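PDB 3V5C: mandelate racemase/muconate lactonizing protein, which probably catalyses the magnesium-dependent dehydration of galacturonate, as a member of the enolase superfamily. Local coordinates for residues Asn215-Val220 with Glu244-Trp249; Glu238-Tyr243 with Ile271-Arg276; Val281-Ile286 with Arg307-Cys312. The protein carries 1 engineered substitution. All coordinates share one frame; numbering follows the deposited sequence. Where two conformers were deposited one is given.

Contact 1 (Asn215-Val220 with Glu244-Trp249); sequences NLTKEV and EDLKEW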
# COMPACT_ATOMS: atom_id res chain seq x y z
N ASN A 215 -0.38 -21.15 18.20
CA ASN A 215 -0.60 -22.55 17.86
C ASN A 215 -1.48 -22.74 16.62
O ASN A 215 -1.22 -23.63 15.82
CB ASN A 215 -1.12 -23.36 19.06
CG ASN A 215 0.01 -23.96 19.88
OD1 ASN A 215 1.11 -24.15 19.38
ND2 ASN A 215 -0.27 -24.31 21.13
N LEU A 216 -2.50 -21.90 16.43
CA LEU A 216 -3.26 -21.94 15.17
C LEU A 216 -2.32 -21.67 14.01
O LEU A 216 -2.42 -22.31 12.96
CB LEU A 216 -4.39 -20.92 15.15
CG LEU A 216 -5.67 -21.35 15.84
CD1 LEU A 216 -6.58 -20.15 16.07
CD2 LEU A 216 -6.38 -22.45 15.03
N THR A 217 -1.43 -20.71 14.20
CA THR A 217 -0.48 -20.33 13.17
C THR A 217 0.41 -21.50 12.81
O THR A 217 0.60 -21.79 11.63
CB THR A 217 0.37 -19.13 13.62
OG1 THR A 217 -0.52 -18.03 13.86
CG2 THR A 217 1.38 -18.77 12.54
N LYS A 218 0.93 -22.19 13.82
CA LYS A 218 1.79 -23.33 13.57
C LYS A 218 1.01 -24.46 12.89
O LYS A 218 1.58 -25.18 12.06
CB LYS A 218 2.40 -23.83 14.89
CG LYS A 218 3.44 -22.86 15.45
CD LYS A 218 3.94 -23.37 16.80
CE LYS A 218 5.08 -22.50 17.30
NZ LYS A 218 5.54 -22.95 18.65
N GLU A 219 -0.26 -24.62 13.25
CA GLU A 219 -1.06 -25.67 12.63
C GLU A 219 -1.23 -25.41 11.15
O GLU A 219 -1.09 -26.32 10.32
CB GLU A 219 -2.43 -25.80 13.29
CG GLU A 219 -3.36 -26.73 12.57
CD GLU A 219 -4.51 -27.19 13.44
OE1 GLU A 219 -4.37 -27.17 14.69
OE2 GLU A 219 -5.56 -27.57 12.87
N VAL A 220 -1.52 -24.15 10.81
CA VAL A 220 -1.69 -23.78 9.41
C VAL A 220 -0.39 -23.88 8.62
O VAL A 220 -0.36 -24.43 7.50
CB VAL A 220 -2.26 -22.38 9.33
CG1 VAL A 220 -2.21 -21.87 7.91
CG2 VAL A 220 -3.69 -22.37 9.88
N GLU A 244 9.52 -14.60 18.33
CA GLU A 244 10.79 -15.28 18.58
C GLU A 244 10.56 -16.78 18.53
O GLU A 244 11.34 -17.52 17.93
CB GLU A 244 11.36 -14.89 19.95
CG GLU A 244 12.71 -15.52 20.21
CD GLU A 244 13.27 -15.18 21.59
OE1 GLU A 244 12.51 -14.67 22.44
OE2 GLU A 244 14.47 -15.45 21.82
N ASP A 245 9.48 -17.22 19.16
CA ASP A 245 9.10 -18.63 19.18
C ASP A 245 8.81 -19.14 17.77
O ASP A 245 9.40 -20.12 17.33
CB ASP A 245 7.90 -18.83 20.14
CG ASP A 245 7.39 -20.28 20.19
OD1 ASP A 245 7.35 -20.94 19.14
OD2 ASP A 245 6.99 -20.75 21.29
N LEU A 246 7.95 -18.43 17.04
CA LEU A 246 7.59 -18.83 15.68
C LEU A 246 8.82 -18.93 14.78
O LEU A 246 8.97 -19.88 14.02
CB LEU A 246 6.60 -17.83 15.08
CG LEU A 246 6.03 -18.20 13.71
CD1 LEU A 246 5.42 -19.58 13.79
CD2 LEU A 246 4.98 -17.19 13.31
N LYS A 247 9.70 -17.94 14.86
CA LYS A 247 10.91 -17.95 14.05
C LYS A 247 11.79 -19.16 14.33
O LYS A 247 12.33 -19.77 13.41
CB LYS A 247 11.70 -16.66 14.28
CG LYS A 247 11.11 -15.48 13.57
CD LYS A 247 11.30 -15.63 12.10
CE LYS A 247 11.42 -14.28 11.43
NZ LYS A 247 12.54 -14.29 10.44
N GLU A 248 11.94 -19.50 15.60
CA GLU A 248 12.75 -20.66 15.99
C GLU A 248 12.11 -21.94 15.47
O GLU A 248 12.79 -22.83 14.97
CB GLU A 248 12.92 -20.69 17.51
CG GLU A 248 13.53 -21.96 18.07
CD GLU A 248 13.85 -21.81 19.54
OE1 GLU A 248 14.12 -20.66 19.98
OE2 GLU A 248 13.83 -22.82 20.27
N TRP A 249 10.78 -22.02 15.59
CA TRP A 249 10.01 -23.15 15.11
C TRP A 249 10.17 -23.31 13.59
O TRP A 249 10.42 -24.40 13.10
CB TRP A 249 8.55 -22.93 15.49
CG TRP A 249 7.59 -24.05 15.14
CD1 TRP A 249 7.27 -25.13 15.91
CD2 TRP A 249 6.79 -24.13 13.97
NE1 TRP A 249 6.33 -25.90 15.27
CE2 TRP A 249 6.02 -25.31 14.07
CE3 TRP A 249 6.64 -23.33 12.83
CZ2 TRP A 249 5.12 -25.70 13.09
CZ3 TRP A 249 5.75 -23.72 11.84
CH2 TRP A 249 5.00 -24.90 11.98
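K218 and L246 mark the backbone register of two nearly parallel helix segments, 215-220 and 244-249, whose axes run 11.2 Å apart at a crossing angle of -21°. K218 spans the gap. Its CG is anti to the carbonyl carbon (chi1 -70°) and the rest of the chain is extended, which lays the methylenes over one face of the W249 indole. K218 CG sits 3.8 Å above the W249 ring plane, and K218 CD makes a CH-pi contact 3.8 Å from the centroid of the five-membered ring. Beyond the ring, K218 NZ reaches D245 OD1 at 2.7 Å in a salt bridge, meeting the carboxylate on its syn side. At the other end of the indole, W249 CH2 lies 3.4 Å from K218 O. The helices concerned, 214-223 and 240-253, are consecutive outer helices of the enolase-type barrel domain, with strand 231-233 between them in the chain. On the side facing that strand, the branched side chains T217 and L246 cross at about a right angle, CG2 of T217 being 4.0 Å from CD2 of L246, and both also pack on L232. T217 OG1 bonds back to the carbonyl of N213, just ahead of helix 214-223.

Contact 2 (Glu238-Tyr243 with Ile271-Arg276); sequences EDEALY and IEWATR. With MG (magnesium ion), chain E.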
# COMPACT_ATOMS: atom_id res chain seq x y z
N GLU A 238 1.29 -8.28 16.91
CA GLU A 238 2.71 -8.49 17.09
C GLU A 238 3.13 -8.55 18.56
O GLU A 238 2.68 -7.77 19.40
CB GLU A 238 3.51 -7.40 16.37
CG GLU A 238 3.12 -5.99 16.75
CD GLU A 238 2.13 -5.36 15.79
OE1 GLU A 238 2.17 -4.13 15.61
OE2 GLU A 238 1.31 -6.10 15.19
N ASP A 239 4.01 -9.50 18.84
CA ASP A 239 4.48 -9.77 20.19
C ASP A 239 5.87 -10.37 20.02
O ASP A 239 6.05 -11.35 19.30
CB ASP A 239 3.49 -10.75 20.84
CG ASP A 239 3.89 -11.21 22.24
OD1 ASP A 239 5.07 -11.48 22.50
OD2 ASP A 239 2.98 -11.39 23.07
N GLU A 240 6.88 -9.77 20.65
CA GLU A 240 8.24 -10.25 20.43
C GLU A 240 8.46 -11.71 20.84
O GLU A 240 9.16 -12.47 20.16
CB GLU A 240 9.28 -9.35 21.13
CG GLU A 240 10.69 -9.72 20.70
CD GLU A 240 11.80 -8.88 21.32
OE1 GLU A 240 11.54 -8.16 22.30
OE2 GLU A 240 12.93 -8.97 20.81
N ALA A 241 7.90 -12.08 21.98
CA ALA A 241 8.05 -13.43 22.49
C ALA A 241 7.44 -14.44 21.54
O ALA A 241 8.03 -15.48 21.27
CB ALA A 241 7.44 -13.55 23.88
N LEU A 242 6.24 -14.15 21.05
CA LEU A 242 5.56 -15.10 20.17
C LEU A 242 6.28 -15.23 18.84
O LEU A 242 6.45 -16.33 18.33
CB LEU A 242 4.11 -14.71 19.95
CG LEU A 242 3.23 -14.64 21.19
CD1 LEU A 242 1.80 -14.33 20.80
CD2 LEU A 242 3.30 -15.95 22.01
N TYR A 243 6.72 -14.11 18.28
CA TYR A 243 7.47 -14.17 17.03
C TYR A 243 8.86 -14.81 17.19
O TYR A 243 9.32 -15.49 16.29
CB TYR A 243 7.55 -12.79 16.40
CG TYR A 243 6.33 -12.36 15.58
CD1 TYR A 243 5.56 -13.28 14.87
CD2 TYR A 243 5.97 -11.03 15.50
CE1 TYR A 243 4.48 -12.87 14.10
CE2 TYR A 243 4.89 -10.60 14.76
CZ TYR A 243 4.15 -11.51 14.04
OH TYR A 243 3.10 -11.05 13.29
N ILE A 271 9.73 -2.09 15.25
CA ILE A 271 10.96 -1.99 14.49
C ILE A 271 12.12 -2.56 15.30
O ILE A 271 12.94 -3.29 14.78
CB ILE A 271 11.21 -0.56 13.98
CG1 ILE A 271 10.18 -0.23 12.89
CG2 ILE A 271 12.61 -0.44 13.40
CD1 ILE A 271 10.04 1.25 12.62
N GLU A 272 12.16 -2.25 16.59
CA GLU A 272 13.14 -2.86 17.48
C GLU A 272 13.07 -4.40 17.40
O GLU A 272 14.10 -5.07 17.21
CB GLU A 272 12.93 -2.35 18.91
CG GLU A 272 13.91 -2.91 19.91
CD GLU A 272 13.74 -2.31 21.30
OE1 GLU A 272 12.96 -1.34 21.45
OE2 GLU A 272 14.39 -2.82 22.25
N TRP A 273 11.88 -4.97 17.51
CA TRP A 273 11.72 -6.41 17.37
C TRP A 273 12.24 -6.91 16.02
O TRP A 273 12.89 -7.95 15.94
CB TRP A 273 10.26 -6.81 17.53
CG TRP A 273 9.69 -6.41 18.86
CD1 TRP A 273 10.39 -6.01 19.97
CD2 TRP A 273 8.30 -6.34 19.21
NE1 TRP A 273 9.51 -5.71 20.99
CE2 TRP A 273 8.23 -5.91 20.55
CE3 TRP A 273 7.11 -6.65 18.54
CZ2 TRP A 273 7.01 -5.75 21.22
CZ3 TRP A 273 5.91 -6.47 19.19
CH2 TRP A 273 5.86 -6.04 20.52
N ALA A 274 11.96 -6.16 14.96
CA ALA A 274 12.43 -6.54 13.64
C ALA A 274 13.96 -6.54 13.56
O ALA A 274 14.56 -7.47 13.00
CB ALA A 274 11.84 -5.62 12.57
N THR A 275 14.59 -5.50 14.11
CA THR A 275 16.05 -5.44 14.10
C THR A 275 16.65 -6.59 14.91
O THR A 275 17.80 -6.96 14.70
CB THR A 275 16.60 -4.09 14.62
OG1 THR A 275 16.41 -3.99 16.03
CG2 THR A 275 15.94 -2.93 13.91
N ARG A 276 15.87 -7.17 15.83
CA ARG A 276 16.35 -8.34 16.56
C ARG A 276 16.01 -9.68 15.89
O ARG A 276 16.28 -10.75 16.44
CB ARG A 276 15.88 -8.31 18.02
CG ARG A 276 16.56 -7.24 18.86
CD ARG A 276 16.41 -7.51 20.35
NE ARG A 276 15.06 -7.21 20.86
CZ ARG A 276 14.69 -6.04 21.34
NH1 ARG A 276 15.54 -5.02 21.36
NH2 ARG A 276 13.45 -5.87 21.79
MG MG E . 0.18 -6.09 13.40
O HOH W 1 0.81 -4.03 13.18
O HOH W 2 -0.29 -8.13 13.76
O HOH W 3 -1.61 -5.51 14.46
O HOH W 4 -0.82 -5.95 11.53
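The indole of W273 carries E240 on one face and meets E238 at its edge. E240 CB stands 3.5 Å from the centroid of the five-membered ring, almost exactly on the ring normal, in a CH-pi contact; the peptide carbon of D239 lies over the same ring system. At the rim, E238 O comes 3.5 Å from W273 CZ3, close to the ring plane. The second flat group, the R276 guanidinium, is met at its edge by two carboxylates. E240 is gripped side-on, NE of R276 bonding OE2 of E240 at 2.8 Å and NH2 of R276 bonding OE1 at 3.0 Å, both on the syn side, although the carboxylate and guanidinium planes are turned 33° apart. From within its own segment, E272 OE2 takes R276 NH1 at 2.6 Å through its anti lone pair. E240 CB is set over the indole by the backbone; with CG anti to N (chi1 -171°) and the chain extended, the carboxylate is carried past the ring to the arginine. OE2 also pairs with R278, and the two arginines would probably stabilise its negative charge. The contact joins the start of helix 240-253 to the end of helix 270-275, neighbours in the outer layer of the enolase-type barrel. D239 is the N-cap of the first, its OD1 accepting from L242 N at 3.3 Å. On the inner side, E238 bends away from W273 toward the magnesium ion and binds it through OE2 at 2.1 Å. Four waters and D261 complete six ligands. The second oxygen, E238 OE1, accepts from one of those waters at 2.8 Å and from the amide of S267, which fixes how the carboxylate is turned.

Contact 3 (Val281-Ile286 with Arg307-Cys312); sequences VLQYDI and RSAPHC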
# COMPACT_ATOMS: atom_id res chain seq x y z
N VAL A 281 9.46 -8.14 7.41
CA VAL A 281 8.86 -7.24 6.44
C VAL A 281 7.96 -6.28 7.20
O VAL A 281 7.10 -6.71 7.97
CB VAL A 281 7.97 -8.02 5.45
CG1 VAL A 281 7.29 -7.08 4.48
CG2 VAL A 281 8.79 -9.07 4.69
N LEU A 282 8.17 -4.99 6.99
CA LEU A 282 7.41 -3.96 7.71
C LEU A 282 6.37 -3.33 6.80
O LEU A 282 6.65 -3.01 5.64
CB LEU A 282 8.34 -2.87 8.25
CG LEU A 282 9.17 -3.22 9.49
CD1 LEU A 282 8.27 -3.67 10.65
CD2 LEU A 282 10.23 -4.27 9.18
N GLN A 283 5.17 -3.12 7.33
CA GLN A 283 4.04 -2.81 6.47
C GLN A 283 3.24 -1.59 6.89
O GLN A 283 2.04 -1.55 6.70
CB GLN A 283 3.10 -4.04 6.39
CG GLN A 283 3.83 -5.30 5.92
CD GLN A 283 2.89 -6.49 5.85
OE1 GLN A 283 2.33 -6.91 6.86
NE2 GLN A 283 2.70 -7.03 4.65
N TYR A 284 3.93 -0.59 7.43
CA TYR A 284 3.28 0.70 7.66
C TYR A 284 2.59 1.20 6.39
O TYR A 284 3.07 0.99 5.28
CB TYR A 284 4.27 1.74 8.20
CG TYR A 284 4.93 1.24 9.45
CD1 TYR A 284 4.34 1.45 10.68
CD2 TYR A 284 6.12 0.52 9.40
CE1 TYR A 284 4.92 0.96 11.85
CE2 TYR A 284 6.71 0.03 10.56
CZ TYR A 284 6.10 0.25 11.77
OH TYR A 284 6.70 -0.24 12.91
N ASP A 285 1.45 1.83 6.58
CA ASP A 285 0.59 2.23 5.47
C ASP A 285 1.19 3.41 4.67
O ASP A 285 1.84 4.30 5.23
CB ASP A 285 -0.80 2.56 6.03
CG ASP A 285 -1.81 2.97 4.96
OD1 ASP A 285 -2.49 2.07 4.41
OD2 ASP A 285 -2.00 4.19 4.74
N ILE A 286 0.95 3.38 3.36
CA ILE A 286 1.49 4.35 2.40
C ILE A 286 0.89 5.76 2.53
O ILE A 286 1.48 6.74 2.07
CB ILE A 286 1.34 3.80 0.97
CG1 ILE A 286 2.07 4.67 -0.04
CG2 ILE A 286 -0.14 3.68 0.59
CD1 ILE A 286 3.56 4.75 0.17
N ARG A 307 12.98 -5.58 5.20
CA ARG A 307 12.23 -5.39 3.97
C ARG A 307 11.05 -4.46 4.17
O ARG A 307 10.43 -4.45 5.24
CB ARG A 307 11.73 -6.74 3.46
CG ARG A 307 12.84 -7.72 3.12
CD ARG A 307 12.31 -9.13 3.21
NE ARG A 307 13.38 -10.12 3.10
CZ ARG A 307 13.73 -10.71 1.97
NH1 ARG A 307 13.12 -10.38 0.84
NH2 ARG A 307 14.70 -11.61 1.97
N SER A 308 10.72 -3.71 3.12
CA SER A 308 9.64 -2.74 3.15
C SER A 308 8.51 -3.19 2.22
O SER A 308 8.73 -3.45 1.04
CB SER A 308 10.16 -1.38 2.64
OG SER A 308 11.11 -0.81 3.54
N ALA A 309 7.29 -3.25 2.75
CA ALA A 309 6.12 -3.57 1.95
C ALA A 309 4.96 -2.73 2.44
O ALA A 309 4.15 -3.18 3.24
CB ALA A 309 5.77 -5.06 2.05
N PRO A 310 4.91 -1.47 1.99
CA PRO A 310 3.90 -0.53 2.49
C PRO A 310 2.50 -1.04 2.31
O PRO A 310 2.12 -1.50 1.22
CB PRO A 310 4.12 0.70 1.61
CG PRO A 310 5.56 0.62 1.22
CD PRO A 310 5.82 -0.85 1.02
N HIS A 311 1.71 -0.99 3.37
CA HIS A 311 0.32 -1.39 3.27
C HIS A 311 -0.46 -0.41 2.41
O HIS A 311 -0.26 0.82 2.46
CB HIS A 311 -0.30 -1.49 4.67
CG HIS A 311 -1.78 -1.68 4.66
ND1 HIS A 311 -2.67 -0.64 4.59
CD2 HIS A 311 -2.53 -2.81 4.71
CE1 HIS A 311 -3.90 -1.11 4.61
NE2 HIS A 311 -3.85 -2.42 4.68
N CYS A 312 -1.36 -0.94 1.61
CA CYS A 312 -2.29 -0.09 0.90
C CYS A 312 -3.56 -0.87 0.70
O CYS A 312 -3.57 -1.88 0.01
CB CYS A 312 -1.73 0.35 -0.45
SG CYS A 312 -2.86 1.49 -1.27
O HOH W 5 2.22 -5.52 1.82
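Backbone hydrogen bonds join V281-I286 to R307-C312, from L282 with R307 to I286 with H311. V281 pairs with R307 and L282 with S308 in parallel register: L282 N bonds R307 O at 2.9 Å, and L282 O receives A309 N at 3.0 Å. Past the strands the pairing goes on in irregular form. H311 N reaches Y284 O at 3.1 Å, and H311 O takes I286 N at 3.0 Å. Apolar contacts flank this seam: V281 CG1 against A309 CB at 3.5 Å, and I286 CG2 against C312 CB at 3.8 Å, with P310 CB also near I286. Among polar side chains, H311 ND1 donates to D285 OD1 at 2.7 Å, straight (163°) and in the imidazole plane, using the anti lone pair of the carboxylate. With D285 CG anti to its backbone N (chi1 -179°), OD1 faces the histidine and OD2 is held by the amides of I287 and W288. A leucine in place of D285 would probably leave H311 ND1 without its acceptor, the ring freer to turn, and those two amides without their mate. Q283, on the magnesium side, bonds E233 through NE2. Strands 281-282 and 307-308, linked by helix 291-303, form a beta-alpha-beta unit of the enolase-superfamily barrel, and an Asp-His pair just beyond the C-terminal ends of these neighbouring strands is consistent with the dyad of mandelate racemase.

In the fold
From the N terminus, contact 1 opens on helix 214-223, and the chain passes through strand 231-233 before helix 240-253 returns to close it. Contact 2 opens at E238, inside that loop, and closes only at helix 270-275, after strand 258-261, so the two contacts cross and share helix 240-253. Together they link three consecutive outer helices around the barrel. Contact 3 follows in series, closing the loop through helix 291-303 and pairing two inner strands. It touches contact 2, where I271 packs on Y284 and A274 on L282, so helix 270-275 lies against strand 281-282 and the loop after it. Contacts 1 and 3 do not touch, their nearest atoms being about 8 Å apart.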